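Ornithine cyclodeaminase (Methanococcus maripaludis S2, PDB 3C2Q) converts L-ornithine to L-proline with release of ammonia, using NAD(+) as cofactor. Local coordinates at residues K298-I304 and Q319-T325. Sequence-based numbering, arbitrary orientation.
Sequences KTVCVDI and QAIGVVT
V300 CG1 meets V323 CG2 at 4.0 Å on the tightly packed sheet face that helix 112-133 covers; V302 CG1 lies alongside T325 CG2, just past strand 321-324, 3.6 Å away and pointing the same way. V300 and V323 both pack against I119 of that helix. Beneath them the parallel ladder is regular: C301 gives its N-H to I321 O, and C301 O accepts V323 N at 2.8 Å, nearly straight at 170°. T325 N closes the ladder on D303 O. The start is looser around K298, I321 and Q319. Water bridges T299 N and Q319 O, K298 CE only brushes I321 CG1 at 3.9 Å, and the lysine's amine turns to E122. T299 itself is buried: CG2, anti to the backbone N (chi1 -56° puts OG1 beside that N), rests 4.1 Å from A320 CB; OG1, bound mainly to I297 O, takes a weak bond from Q319 NE2 at 3.4 Å. With an alanine here, I297 O would probably lose its hydroxyl partner and a gap would open beside A320. Helix 306-314 links the strands, packing on C301 and A320 across the other face: a beta-alpha-beta unit of the Rossmann fold, with D303 at the strand end probably binding NAD(+), as in relatives.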
ATOM      1  N   LYS B 298     -11.584 -22.754  -7.770  1.00 21.41           N
ATOM      2  CA  LYS B 298     -10.261 -22.283  -7.354  1.00 22.72           C
ATOM      3  C   LYS B 298     -10.088 -20.793  -7.794  1.00 21.05           C
ATOM      4  O   LYS B 298     -10.275 -20.428  -8.950  1.00 20.89           O
ATOM      5  CB  LYS B 298      -9.191 -23.225  -7.940  1.00 22.84           C
ATOM      6  CG  LYS B 298      -7.745 -22.816  -7.712  1.00 28.52           C
ATOM      7  CD  LYS B 298      -7.135 -23.537  -6.473  1.00 39.14           C
ATOM      8  CE  LYS B 298      -6.089 -22.671  -5.805  1.00 42.13           C
ATOM      9  NZ  LYS B 298      -4.810 -23.440  -5.622  1.00 45.57           N
ATOM     10  N   THR B 299      -9.754 -19.934  -6.847  1.00 20.58           N
ATOM     11  CA  THR B 299      -9.756 -18.497  -7.085  1.00 20.01           C
ATOM     12  C   THR B 299      -8.371 -17.975  -6.713  1.00 19.59           C
ATOM     13  O   THR B 299      -7.916 -18.196  -5.595  1.00 18.51           O
ATOM     14  CB  THR B 299     -10.791 -17.851  -6.170  1.00 20.00           C
ATOM     15  OG1 THR B 299     -12.052 -18.482  -6.416  1.00 21.31           O
ATOM     16  CG2 THR B 299     -10.926 -16.361  -6.446  1.00 22.42           C
ATOM     17  N   VAL B 300      -7.712 -17.311  -7.653  1.00 18.75           N
ATOM     18  CA  VAL B 300      -6.361 -16.751  -7.423  1.00 18.65           C
ATOM     19  C   VAL B 300      -6.418 -15.260  -7.747  1.00 18.27           C
ATOM     20  O   VAL B 300      -6.863 -14.864  -8.831  1.00 18.73           O
ATOM     21  CB  VAL B 300      -5.282 -17.436  -8.311  1.00 18.94           C
ATOM     22  CG1 VAL B 300      -3.866 -16.809  -8.051  1.00 18.42           C
ATOM     23  CG2 VAL B 300      -5.229 -18.924  -8.030  1.00 19.75           C
ATOM     24  N   CYS B 301      -6.027 -14.433  -6.788  1.00 16.88           N
ATOM     25  CA  CYS B 301      -6.086 -12.991  -6.997  1.00 16.85           C
ATOM     26  C   CYS B 301      -4.673 -12.415  -6.900  1.00 16.30           C
ATOM     27  O   CYS B 301      -4.017 -12.478  -5.846  1.00 15.52           O
ATOM     28  CB  CYS B 301      -7.000 -12.328  -5.959  1.00 17.30           C
ATOM     29  SG  CYS B 301      -7.136 -10.513  -6.186  1.00 19.87           S
ATOM     30  N   VAL B 302      -4.214 -11.914  -8.027  1.00 15.04           N
ATOM     31  CA  VAL B 302      -2.855 -11.388  -8.205  1.00 15.23           C
ATOM     32  C   VAL B 302      -2.918  -9.870  -8.306  1.00 15.68           C
ATOM     33  O   VAL B 302      -3.587  -9.322  -9.209  1.00 14.43           O
ATOM     34  CB  VAL B 302      -2.215 -11.910  -9.509  1.00 15.29           C
ATOM     35  CG1 VAL B 302      -0.715 -11.518  -9.516  1.00 18.44           C
ATOM     36  CG2 VAL B 302      -2.307 -13.473  -9.604  1.00 15.67           C
ATOM     37  N   ASP B 303      -2.248  -9.168  -7.386  1.00 15.41           N
ATOM     38  CA  ASP B 303      -2.171  -7.719  -7.540  1.00 15.63           C
ATOM     39  C   ASP B 303      -0.938  -7.224  -6.823  1.00 15.45           C
ATOM     40  O   ASP B 303      -0.464  -7.886  -5.898  1.00 15.22           O
ATOM     41  CB  ASP B 303      -3.415  -6.962  -7.009  1.00 16.17           C
ATOM     42  CG  ASP B 303      -3.417  -5.452  -7.504  1.00 20.55           C
ATOM     43  OD1 ASP B 303      -2.971  -5.142  -8.644  1.00 30.27           O
ATOM     44  OD2 ASP B 303      -3.653  -4.553  -6.731  1.00 23.59           O
ATOM     45  N   ILE B 304      -0.465  -6.052  -7.194  1.00 14.44           N
ATOM     46  CA  ILE B 304       0.674  -5.479  -6.473  1.00 15.59           C
ATOM     47  C   ILE B 304       0.268  -4.827  -5.139  1.00 16.50           C
ATOM     48  O   ILE B 304       1.135  -4.568  -4.280  1.00 15.92           O
ATOM     49  CB  ILE B 304       1.492  -4.519  -7.361  1.00 15.43           C
ATOM     50  CG1 ILE B 304       2.947  -4.395  -6.803  1.00 14.76           C
ATOM     51  CG2 ILE B 304       0.735  -3.158  -7.561  1.00 17.07           C
ATOM     52  CD1 ILE B 304       3.993  -3.768  -7.792  1.00 16.48           C
ATOM     53  N   GLN B 319     -12.342 -17.725  -0.122  1.00 22.39           N
ATOM     54  CA  GLN B 319     -11.552 -18.823  -0.712  1.00 21.55           C
ATOM     55  C   GLN B 319     -10.348 -18.355  -1.577  1.00 21.35           C
ATOM     56  O   GLN B 319      -9.538 -19.168  -2.034  1.00 21.13           O
ATOM     57  CB  GLN B 319     -12.458 -19.794  -1.515  1.00 21.13           C
ATOM     58  CG  GLN B 319     -12.874 -19.349  -2.963  1.00 19.90           C
ATOM     59  CD  GLN B 319     -14.066 -18.340  -2.989  1.00 19.34           C
ATOM     60  OE1 GLN B 319     -14.549 -17.857  -1.946  1.00 21.45           O
ATOM     61  NE2 GLN B 319     -14.514 -18.016  -4.178  1.00 21.30           N
ATOM     62  N   ALA B 320     -10.247 -17.051  -1.822  1.00 21.47           N
ATOM     63  CA  ALA B 320      -9.218 -16.528  -2.717  1.00 20.86           C
ATOM     64  C   ALA B 320      -7.824 -16.822  -2.175  1.00 20.73           C
ATOM     65  O   ALA B 320      -7.553 -16.707  -0.970  1.00 20.54           O
ATOM     66  CB  ALA B 320      -9.406 -15.029  -2.931  1.00 21.26           C
ATOM     67  N   ILE B 321      -6.933 -17.190  -3.080  1.00 20.77           N
ATOM     68  CA  ILE B 321      -5.504 -17.314  -2.746  1.00 20.43           C
ATOM     69  C   ILE B 321      -4.882 -16.005  -3.226  1.00 18.72           C
ATOM     70  O   ILE B 321      -4.919 -15.711  -4.412  1.00 17.04           O
ATOM     71  CB  ILE B 321      -4.897 -18.501  -3.519  1.00 21.34           C
ATOM     72  CG1 ILE B 321      -5.650 -19.810  -3.183  1.00 24.37           C
ATOM     73  CG2 ILE B 321      -3.366 -18.610  -3.287  1.00 23.26           C
ATOM     74  CD1 ILE B 321      -5.595 -20.182  -1.723  1.00 29.69           C
ATOM     75  N   GLY B 322      -4.322 -15.203  -2.336  1.00 18.00           N
ATOM     76  CA  GLY B 322      -3.805 -13.928  -2.803  1.00 17.14           C
ATOM     77  C   GLY B 322      -2.344 -14.087  -3.156  1.00 17.32           C
ATOM     78  O   GLY B 322      -1.596 -14.772  -2.446  1.00 17.17           O
ATOM     79  N   VAL B 323      -1.934 -13.484  -4.266  1.00 16.09           N
ATOM     80  CA  VAL B 323      -0.513 -13.442  -4.652  1.00 15.52           C
ATOM     81  C   VAL B 323      -0.201 -11.935  -4.803  1.00 15.65           C
ATOM     82  O   VAL B 323      -0.605 -11.303  -5.799  1.00 15.60           O
ATOM     83  CB  VAL B 323      -0.234 -14.180  -5.977  1.00 14.50           C
ATOM     84  CG1 VAL B 323       1.285 -14.109  -6.315  1.00 17.63           C
ATOM     85  CG2 VAL B 323      -0.670 -15.684  -5.885  1.00 15.55           C
ATOM     86  N   VAL B 324       0.479 -11.364  -3.813  1.00 14.36           N
ATOM     87  CA  VAL B 324       0.799  -9.911  -3.841  1.00 13.60           C
ATOM     88  C   VAL B 324       2.152  -9.773  -4.575  1.00 14.74           C
ATOM     89  O   VAL B 324       3.231 -10.058  -4.025  1.00 13.75           O
ATOM     90  CB  VAL B 324       0.785  -9.286  -2.471  1.00 13.87           C
ATOM     91  CG1 VAL B 324       1.065  -7.731  -2.519  1.00 13.87           C
ATOM     92  CG2 VAL B 324      -0.611  -9.559  -1.765  1.00 14.70           C
ATOM     93  N   THR B 325       2.072  -9.366  -5.842  1.00 13.41           N
ATOM     94  CA  THR B 325       3.276  -9.379  -6.665  1.00 14.69           C
ATOM     95  C   THR B 325       3.074  -8.475  -7.869  1.00 14.92           C
ATOM     96  O   THR B 325       1.992  -7.925  -8.070  1.00 15.64           O
ATOM     97  CB  THR B 325       3.635 -10.826  -7.126  1.00 14.52           C
ATOM     98  OG1 THR B 325       4.926 -10.838  -7.753  1.00 14.59           O
ATOM     99  CG2 THR B 325       2.621 -11.339  -8.127  1.00 13.36           C
TER
HETATM  100  O   HOH W   1      -9.661 -20.998  -4.137  1.00 22.90           O